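Local atomic coordinates of mandalate racemase/muconate lactonizing enzyme (Unidentified, PDB entry 4E4U), a protein that is a member of the enolase superfamily, probably abstracting a proton alpha to a carboxylate at a metal site, though its own substrate is not established. Residues Glu35-Ile40 with Ile368-Asp373; Ser277-Asn282 with Lys293-Leu298. All coordinates share one frame; numbering follows the deposited sequence.

Contact 1: Glu35-Ile40 with Ile368-Asp373; sequences EGVGEI and IELDMD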
ATOM      1  N   GLU A  35     -25.368 -37.622 -27.143  1.00 20.10           N
ATOM      2  CA  GLU A  35     -24.599 -38.070 -25.988  1.00 20.17           C
ATOM      3  C   GLU A  35     -23.415 -37.155 -25.755  1.00 17.37           C
ATOM      4  O   GLU A  35     -22.754 -36.742 -26.708  1.00 17.82           O
ATOM      5  CB  GLU A  35     -24.056 -39.479 -26.218  1.00 23.86           C
ATOM      6  CG  GLU A  35     -25.086 -40.584 -26.259  1.00 29.20           C
ATOM      7  CD  GLU A  35     -24.456 -41.935 -25.990  1.00 33.73           C
ATOM      8  OE1 GLU A  35     -23.392 -42.225 -26.583  1.00 35.57           O
ATOM      9  OE2 GLU A  35     -25.013 -42.693 -25.168  1.00 35.96           O
ATOM     10  N   GLY A  36     -23.138 -36.849 -24.491  1.00 15.26           N
ATOM     11  CA  GLY A  36     -21.941 -36.104 -24.139  1.00 15.62           C
ATOM     12  C   GLY A  36     -21.182 -36.808 -23.033  1.00 14.68           C
ATOM     13  O   GLY A  36     -21.785 -37.463 -22.185  1.00 15.04           O
ATOM     14  N   VAL A  37     -19.858 -36.675 -23.034  1.00 13.80           N
ATOM     15  CA  VAL A  37     -19.037 -37.303 -22.006  1.00 13.86           C
ATOM     16  C   VAL A  37     -18.179 -36.258 -21.291  1.00 13.82           C
ATOM     17  O   VAL A  37     -17.779 -35.260 -21.887  1.00 14.00           O
ATOM     18  CB  VAL A  37     -18.172 -38.446 -22.598  1.00 14.69           C
ATOM     19  CG1 VAL A  37     -17.125 -37.895 -23.562  1.00 15.66           C
ATOM     20  CG2 VAL A  37     -17.528 -39.281 -21.492  1.00 15.38           C
ATOM     21  N   GLY A  38     -17.929 -36.480 -20.003  1.00 12.41           N
ATOM     22  CA  GLY A  38     -17.106 -35.582 -19.216  1.00 12.77           C
ATOM     23  C   GLY A  38     -16.300 -36.343 -18.187  1.00 12.31           C
ATOM     24  O   GLY A  38     -16.499 -37.553 -17.986  1.00 13.38           O
ATOM     25  N   GLU A  39     -15.380 -35.641 -17.538  1.00 11.89           N
ATOM     26  CA  GLU A  39     -14.527 -36.232 -16.519  1.00 12.24           C
ATOM     27  C   GLU A  39     -14.491 -35.315 -15.306  1.00 12.04           C
ATOM     28  O   GLU A  39     -14.511 -34.088 -15.443  1.00 12.02           O
ATOM     29  CB  GLU A  39     -13.107 -36.481 -17.046  1.00 13.24           C
ATOM     30  CG  GLU A  39     -12.216 -37.166 -16.019  1.00 14.39           C
ATOM     31  CD  GLU A  39     -10.941 -37.763 -16.584  1.00 14.47           C
ATOM     32  OE1 GLU A  39     -10.696 -37.690 -17.811  1.00 14.87           O
ATOM     33  OE2 GLU A  39     -10.171 -38.323 -15.771  1.00 15.34           O
ATOM     34  N   ILE A  40     -14.457 -35.929 -14.127  1.00 11.68           N
ATOM     35  CA  ILE A  40     -14.449 -35.231 -12.856  1.00 10.98           C
ATOM     36  C   ILE A  40     -13.104 -35.439 -12.169  1.00 11.31           C
ATOM     37  O   ILE A  40     -12.633 -36.571 -12.068  1.00 12.52           O
ATOM     38  CB  ILE A  40     -15.580 -35.776 -11.964  1.00 11.31           C
ATOM     39  CG1 ILE A  40     -16.934 -35.394 -12.567  1.00 12.14           C
ATOM     40  CG2 ILE A  40     -15.438 -35.299 -10.521  1.00 12.66           C
ATOM     41  CD1 ILE A  40     -18.126 -36.072 -11.940  1.00 13.11           C
ATOM     42  N   ILE A 368     -13.860 -36.682 -28.400  1.00 16.51           N
ATOM     43  CA  ILE A 368     -13.477 -37.839 -27.600  1.00 16.00           C
ATOM     44  C   ILE A 368     -14.706 -38.706 -27.325  1.00 16.81           C
ATOM     45  O   ILE A 368     -15.821 -38.197 -27.243  1.00 17.40           O
ATOM     46  CB  ILE A 368     -12.801 -37.399 -26.267  1.00 16.14           C
ATOM     47  CG1 ILE A 368     -11.890 -38.493 -25.709  1.00 16.49           C
ATOM     48  CG2 ILE A 368     -13.822 -36.976 -25.236  1.00 16.33           C
ATOM     49  CD1 ILE A 368     -10.613 -38.653 -26.497  1.00 17.06           C
ATOM     50  N   GLU A 369     -14.506 -40.016 -27.209  1.00 17.17           N
ATOM     51  CA  GLU A 369     -15.606 -40.928 -26.916  1.00 17.92           C
ATOM     52  C   GLU A 369     -15.065 -42.166 -26.228  1.00 16.92           C
ATOM     53  O   GLU A 369     -14.096 -42.763 -26.697  1.00 17.66           O
ATOM     54  CB  GLU A 369     -16.340 -41.331 -28.202  1.00 19.83           C
ATOM     55  CG  GLU A 369     -17.561 -42.225 -27.975  1.00 22.78           C
ATOM     56  CD  GLU A 369     -18.324 -42.529 -29.253  1.00 26.83           C
ATOM     57  OE1 GLU A 369     -17.877 -42.106 -30.340  1.00 28.67           O
ATOM     58  OE2 GLU A 369     -19.373 -43.198 -29.172  1.00 29.22           O
ATOM     59  N   LEU A 370     -15.697 -42.566 -25.130  1.00 15.99           N
ATOM     60  CA  LEU A 370     -15.264 -43.766 -24.420  1.00 16.63           C
ATOM     61  C   LEU A 370     -15.586 -45.035 -25.195  1.00 17.08           C
ATOM     62  O   LEU A 370     -16.642 -45.143 -25.822  1.00 18.29           O
ATOM     63  CB  LEU A 370     -15.923 -43.850 -23.049  1.00 17.14           C
ATOM     64  CG  LEU A 370     -15.528 -42.785 -22.030  1.00 16.86           C
ATOM     65  CD1 LEU A 370     -16.434 -42.877 -20.818  1.00 17.29           C
ATOM     66  CD2 LEU A 370     -14.069 -42.936 -21.617  1.00 17.40           C
ATOM     67  N   ASP A 371     -14.667 -45.993 -25.131  1.00 17.21           N
ATOM     68  CA  ASP A 371     -14.920 -47.340 -25.606  1.00 18.71           C
ATOM     69  C   ASP A 371     -15.571 -48.079 -24.442  1.00 18.37           C
ATOM     70  O   ASP A 371     -14.897 -48.457 -23.481  1.00 18.89           O
ATOM     71  CB  ASP A 371     -13.603 -48.007 -26.019  1.00 20.50           C
ATOM     72  CG  ASP A 371     -13.803 -49.389 -26.615  1.00 22.77           C
ATOM     73  OD1 ASP A 371     -14.703 -50.120 -26.154  1.00 23.67           O
ATOM     74  OD2 ASP A 371     -13.054 -49.742 -27.549  1.00 23.90           O
ATOM     75  N   MET A 372     -16.882 -48.276 -24.523  1.00 18.66           N
ATOM     76  CA  MET A 372     -17.629 -48.815 -23.390  1.00 19.71           C
ATOM     77  C   MET A 372     -17.305 -50.271 -23.076  1.00 19.88           C
ATOM     78  O   MET A 372     -17.454 -50.705 -21.936  1.00 20.74           O
ATOM     79  CB  MET A 372     -19.135 -48.619 -23.575  1.00 21.01           C
ATOM     80  CG  MET A 372     -19.551 -47.156 -23.570  1.00 22.13           C
ATOM     81  SD  MET A 372     -18.829 -46.197 -22.215  1.00 22.90           S
ATOM     82  CE  MET A 372     -19.591 -46.979 -20.798  1.00 23.48           C
ATOM     83  N   ASP A 373     -16.856 -51.028 -24.069  1.00 20.26           N
ATOM     84  CA  ASP A 373     -16.454 -52.399 -23.794  1.00 21.32           C
ATOM     85  C   ASP A 373     -15.204 -52.419 -22.908  1.00 20.74           C
ATOM     86  O   ASP A 373     -15.109 -53.209 -21.971  1.00 21.70           O
ATOM     87  CB  ASP A 373     -16.237 -53.167 -25.095  1.00 23.11           C
ATOM     88  CG  ASP A 373     -17.518 -53.334 -25.892  1.00 25.20           C
ATOM     89  OD1 ASP A 373     -18.581 -53.580 -25.281  1.00 26.48           O
ATOM     90  OD2 ASP A 373     -17.465 -53.218 -27.131  1.00 26.56           O
TER
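Val37 meets Ile368 and Leu370 in a small, buried, wholly apolar contact where strand 35-40 of the N-terminal sheet packs against the C-terminal chain entering helix 372-377. Strand 35-40 is an outermost strand, within this chain, of the three-stranded antiparallel sheet; Ile368 and Leu370 lie on the extended chain just ahead of the helix. The branched valine divides its two methyls between the two partners. CG1 of Val37 sits 3.8 Å from CG2 of Ile368, the two side chains lying roughly perpendicular, and the same CG1 is 3.9 Å from the backbone O of Ile368. On the other branch, CG2 of Val37 comes within 3.8 Å of CD1 of Leu370 and 4.1 Å of its CG. With chi1 at 67°, CG2 lies anti to the backbone N and CG1 falls between N and the carbonyl carbon, which spreads the methyls over two residues of the facing chain. Ile368 offers its short CG2 branch while its CG1-CD1 arm turns elsewhere. Barrel helix 314-325 runs alongside: its Val315 touches both Val37 and Leu370, and its Ala318 touches Ile368. The backbone N of Val37 donates to Asp103. Beyond Leu370, Asp371 takes the N-cap position of helix 372-377, and its OD1 accepts a weak bond from Asp373 N at 3.1 Å. Beta-branched valine suits a strand, and aspartate suits a helix start because its short carboxylate can turn back to the first backbone N-H groups. No hydrogen bond or salt bridge spans the two segments, so what joins them directly is the close fit and burial of methyl groups, without the directional demands of polar bonding.

Contact 2: Ser277-Asn282 with Lys293-Leu298; sequences SILQLN and KKIATL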
ATOM      1  N   SER A 277       2.589 -16.662 -12.282  1.00  9.38           N
ATOM      2  CA  SER A 277       2.492 -16.123 -13.636  1.00  9.41           C
ATOM      3  C   SER A 277       2.094 -17.185 -14.651  1.00  9.45           C
ATOM      4  O   SER A 277       1.914 -16.885 -15.829  1.00  9.46           O
ATOM      5  CB  SER A 277       3.809 -15.489 -14.059  1.00 10.76           C
ATOM      6  OG  SER A 277       4.850 -16.442 -14.012  1.00 11.94           O
ATOM      7  N   ILE A 278       1.975 -18.427 -14.191  1.00  8.83           N
ATOM      8  CA  ILE A 278       1.583 -19.541 -15.042  1.00  9.77           C
ATOM      9  C   ILE A 278       0.513 -20.310 -14.280  1.00  9.24           C
ATOM     10  O   ILE A 278       0.759 -20.783 -13.171  1.00 10.37           O
ATOM     11  CB  ILE A 278       2.790 -20.450 -15.362  1.00 10.18           C
ATOM     12  CG1 ILE A 278       3.844 -19.673 -16.166  1.00 10.25           C
ATOM     13  CG2 ILE A 278       2.360 -21.691 -16.139  1.00 10.90           C
ATOM     14  CD1 ILE A 278       5.200 -20.367 -16.234  1.00 11.61           C
ATOM     15  N   LEU A 279      -0.686 -20.393 -14.858  1.00  9.19           N
ATOM     16  CA  LEU A 279      -1.831 -20.990 -14.178  1.00  9.61           C
ATOM     17  C   LEU A 279      -2.098 -22.398 -14.670  1.00  9.82           C
ATOM     18  O   LEU A 279      -2.387 -22.615 -15.853  1.00 10.60           O
ATOM     19  CB  LEU A 279      -3.086 -20.148 -14.381  1.00 11.00           C
ATOM     20  CG  LEU A 279      -3.008 -18.693 -13.963  1.00 12.79           C
ATOM     21  CD1 LEU A 279      -4.391 -18.052 -14.018  1.00 13.90           C
ATOM     22  CD2 LEU A 279      -2.421 -18.558 -12.576  1.00 13.24           C
ATOM     23  N   GLN A 280      -2.016 -23.345 -13.746  1.00  9.36           N
ATOM     24  CA  GLN A 280      -2.154 -24.759 -14.048  1.00  9.23           C
ATOM     25  C   GLN A 280      -3.534 -25.281 -13.668  1.00 10.35           C
ATOM     26  O   GLN A 280      -3.679 -26.274 -12.952  1.00 12.00           O
ATOM     27  CB  GLN A 280      -1.052 -25.537 -13.343  1.00  9.77           C
ATOM     28  CG  GLN A 280       0.330 -25.059 -13.743  1.00 10.56           C
ATOM     29  CD  GLN A 280       1.426 -25.718 -12.955  1.00 11.47           C
ATOM     30  OE1 GLN A 280       1.420 -25.696 -11.724  1.00 12.08           O
ATOM     31  NE2 GLN A 280       2.392 -26.299 -13.663  1.00 12.24           N
ATOM     32  N   LEU A 281      -4.557 -24.612 -14.176  1.00 11.09           N
ATOM     33  CA  LEU A 281      -5.919 -25.068 -13.969  1.00 10.60           C
ATOM     34  C   LEU A 281      -6.100 -26.483 -14.526  1.00 10.42           C
ATOM     35  O   LEU A 281      -5.498 -26.851 -15.545  1.00 11.46           O
ATOM     36  CB  LEU A 281      -6.894 -24.088 -14.633  1.00 12.32           C
ATOM     37  CG  LEU A 281      -6.807 -23.934 -16.158  1.00 13.49           C
ATOM     38  CD1 LEU A 281      -7.680 -24.939 -16.907  1.00 15.83           C
ATOM     39  CD2 LEU A 281      -7.177 -22.521 -16.575  1.00 15.31           C
ATOM     40  N   ASN A 282      -6.934 -27.269 -13.858  1.00 10.44           N
ATOM     41  CA  ASN A 282      -7.411 -28.524 -14.414  1.00 10.56           C
ATOM     42  C   ASN A 282      -8.877 -28.307 -14.763  1.00 10.31           C
ATOM     43  O   ASN A 282      -9.686 -27.966 -13.881  1.00 10.43           O
ATOM     44  CB  ASN A 282      -7.226 -29.674 -13.425  1.00 11.78           C
ATOM     45  CG  ASN A 282      -7.581 -31.018 -14.028  1.00 11.67           C
ATOM     46  OD1 ASN A 282      -8.666 -31.192 -14.594  1.00 13.37           O
ATOM     47  ND2 ASN A 282      -6.675 -31.980 -13.905  1.00 12.35           N
ATOM     48  N   LYS A 293     -12.303 -20.879 -19.274  1.00 10.12           N
ATOM     49  CA  LYS A 293     -12.134 -19.743 -20.178  1.00 10.44           C
ATOM     50  C   LYS A 293     -12.090 -18.432 -19.393  1.00  9.69           C
ATOM     51  O   LYS A 293     -11.290 -17.538 -19.694  1.00 10.38           O
ATOM     52  CB  LYS A 293     -13.268 -19.710 -21.205  1.00 11.89           C
ATOM     53  CG  LYS A 293     -13.154 -18.620 -22.258  1.00 12.91           C
ATOM     54  CD  LYS A 293     -12.147 -18.994 -23.328  1.00 14.21           C
ATOM     55  CE  LYS A 293     -11.966 -17.865 -24.321  1.00 14.95           C
ATOM     56  NZ  LYS A 293     -11.040 -18.239 -25.424  1.00 14.75           N
ATOM     57  N   LYS A 294     -12.923 -18.325 -18.361  1.00 10.03           N
ATOM     58  CA  LYS A 294     -12.933 -17.135 -17.517  1.00  9.08           C
ATOM     59  C   LYS A 294     -11.609 -16.983 -16.761  1.00  9.13           C
ATOM     60  O   LYS A 294     -11.081 -15.876 -16.621  1.00  9.75           O
ATOM     61  CB  LYS A 294     -14.122 -17.170 -16.553  1.00  9.50           C
ATOM     62  CG  LYS A 294     -15.449 -16.994 -17.274  1.00 10.34           C
ATOM     63  CD  LYS A 294     -16.641 -16.928 -16.323  1.00 10.95           C
ATOM     64  CE  LYS A 294     -17.953 -16.757 -17.097  1.00 11.83           C
ATOM     65  NZ  LYS A 294     -19.130 -16.742 -16.181  1.00 13.12           N
ATOM     66  N   ILE A 295     -11.068 -18.097 -16.280  1.00  9.08           N
ATOM     67  CA  ILE A 295      -9.772 -18.074 -15.610  1.00  9.34           C
ATOM     68  C   ILE A 295      -8.673 -17.648 -16.593  1.00  9.18           C
ATOM     69  O   ILE A 295      -7.807 -16.830 -16.257  1.00  9.88           O
ATOM     70  CB  ILE A 295      -9.473 -19.440 -14.972  1.00  9.23           C
ATOM     71  CG1 ILE A 295     -10.437 -19.669 -13.807  1.00  9.28           C
ATOM     72  CG2 ILE A 295      -8.004 -19.520 -14.511  1.00 10.26           C
ATOM     73  CD1 ILE A 295     -10.563 -21.125 -13.394  1.00 10.74           C
ATOM     74  N   ALA A 296      -8.713 -18.180 -17.815  1.00  9.36           N
ATOM     75  CA  ALA A 296      -7.743 -17.779 -18.833  1.00 10.04           C
ATOM     76  C   ALA A 296      -7.823 -16.275 -19.119  1.00  9.86           C
ATOM     77  O   ALA A 296      -6.806 -15.624 -19.361  1.00 10.30           O
ATOM     78  CB  ALA A 296      -7.949 -18.575 -20.108  1.00 10.58           C
ATOM     79  N   THR A 297      -9.035 -15.732 -19.085  1.00 10.17           N
ATOM     80  CA  THR A 297      -9.261 -14.300 -19.257  1.00 10.43           C
ATOM     81  C   THR A 297      -8.597 -13.476 -18.152  1.00 10.04           C
ATOM     82  O   THR A 297      -7.948 -12.452 -18.427  1.00 10.29           O
ATOM     83  CB  THR A 297     -10.774 -14.014 -19.293  1.00 11.58           C
ATOM     84  OG1 THR A 297     -11.337 -14.626 -20.461  1.00 13.47           O
ATOM     85  CG2 THR A 297     -11.056 -12.517 -19.312  1.00 12.53           C
ATOM     86  N   LEU A 298      -8.758 -13.912 -16.902  1.00  9.62           N
ATOM     87  CA  LEU A 298      -8.069 -13.254 -15.792  1.00  9.74           C
ATOM     88  C   LEU A 298      -6.571 -13.271 -16.042  1.00  9.41           C
ATOM     89  O   LEU A 298      -5.890 -12.263 -15.849  1.00 10.29           O
ATOM     90  CB  LEU A 298      -8.367 -13.941 -14.463  1.00 10.67           C
ATOM     91  CG  LEU A 298      -9.826 -14.005 -14.023  1.00 11.65           C
ATOM     92  CD1 LEU A 298      -9.935 -14.692 -12.662  1.00 12.62           C
ATOM     93  CD2 LEU A 298     -10.415 -12.604 -13.979  1.00 14.00           C
TER
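Ile295, on helix 289-301, meets Leu279 and Leu281 through its CG2 branch. Its CB stands 4.2 Å from CD2 of Leu281. One bond further, the methyl CG2 does most of the touching: it is 3.7 Å from CD2 of Leu281 and 3.9 Å from CD1 of Leu279, so a single methyl serves both leucines. The other branch, CG1 with its tip CD1, makes no approach this close to either leucine. A chi1 of -68° puts CG1 beside the backbone N and anti to the carbonyl carbon, leaving CG2 anti to N and facing the strand side. The side chains of Ile295 and Leu281 run antiparallel alongside one another, whereas Leu279 comes in at a slant. This is the strand-to-helix half of a beta-alpha-beta unit formed by strand 278-279, helix 289-301 and strand 305-306, a repeating element of the enolase-type barrel in which each helix covers the outside of the strands. Alternation along the chain suits that layout: Leu279 and Leu281 both point toward the helix, while Ile278 packs on Trp231 and Ala256, and Gln280 sends NE2 to Glu233. A leucine branches at CG, one bond further out than a beta-branched residue, which carries its methyls across the 8.2 Å between CA of Leu279 and CA of Ala296. Phe267 of helix 263-272 touches both Leu279 and Ile295, and Val286 touches Leu281 and Ile295, extending the apolar layer around them. Elsewhere on the helix, Lys294 forms salt bridges with Glu71 of its own chain and Glu300 of a second subunit, Lys293 NZ pairs with Glu71 of that second subunit, and Leu298 packs on Leu298 of the same neighbour.

In the fold
From the N terminus, the chain first lays down the three-stranded sheet, and strand 35-40 waits there for its partner until the C-terminal chain that follows the barrel. Contact 1 therefore closes a very long loop, with 327 residues between its segments, and joins the N-terminal domain to the stretch entering helix 372-377. Contact 2 is local: only ten residues separate 277-282 from 293-298, and its small loop lies wholly within the larger one, without crossing it. It packs a barrel strand to the following helix. The two contacts do not touch: the centres of contact 1 and contact 2 are about 25 Å apart, and the nearest atoms of contact 1 and contact 2 about 7 Å apart.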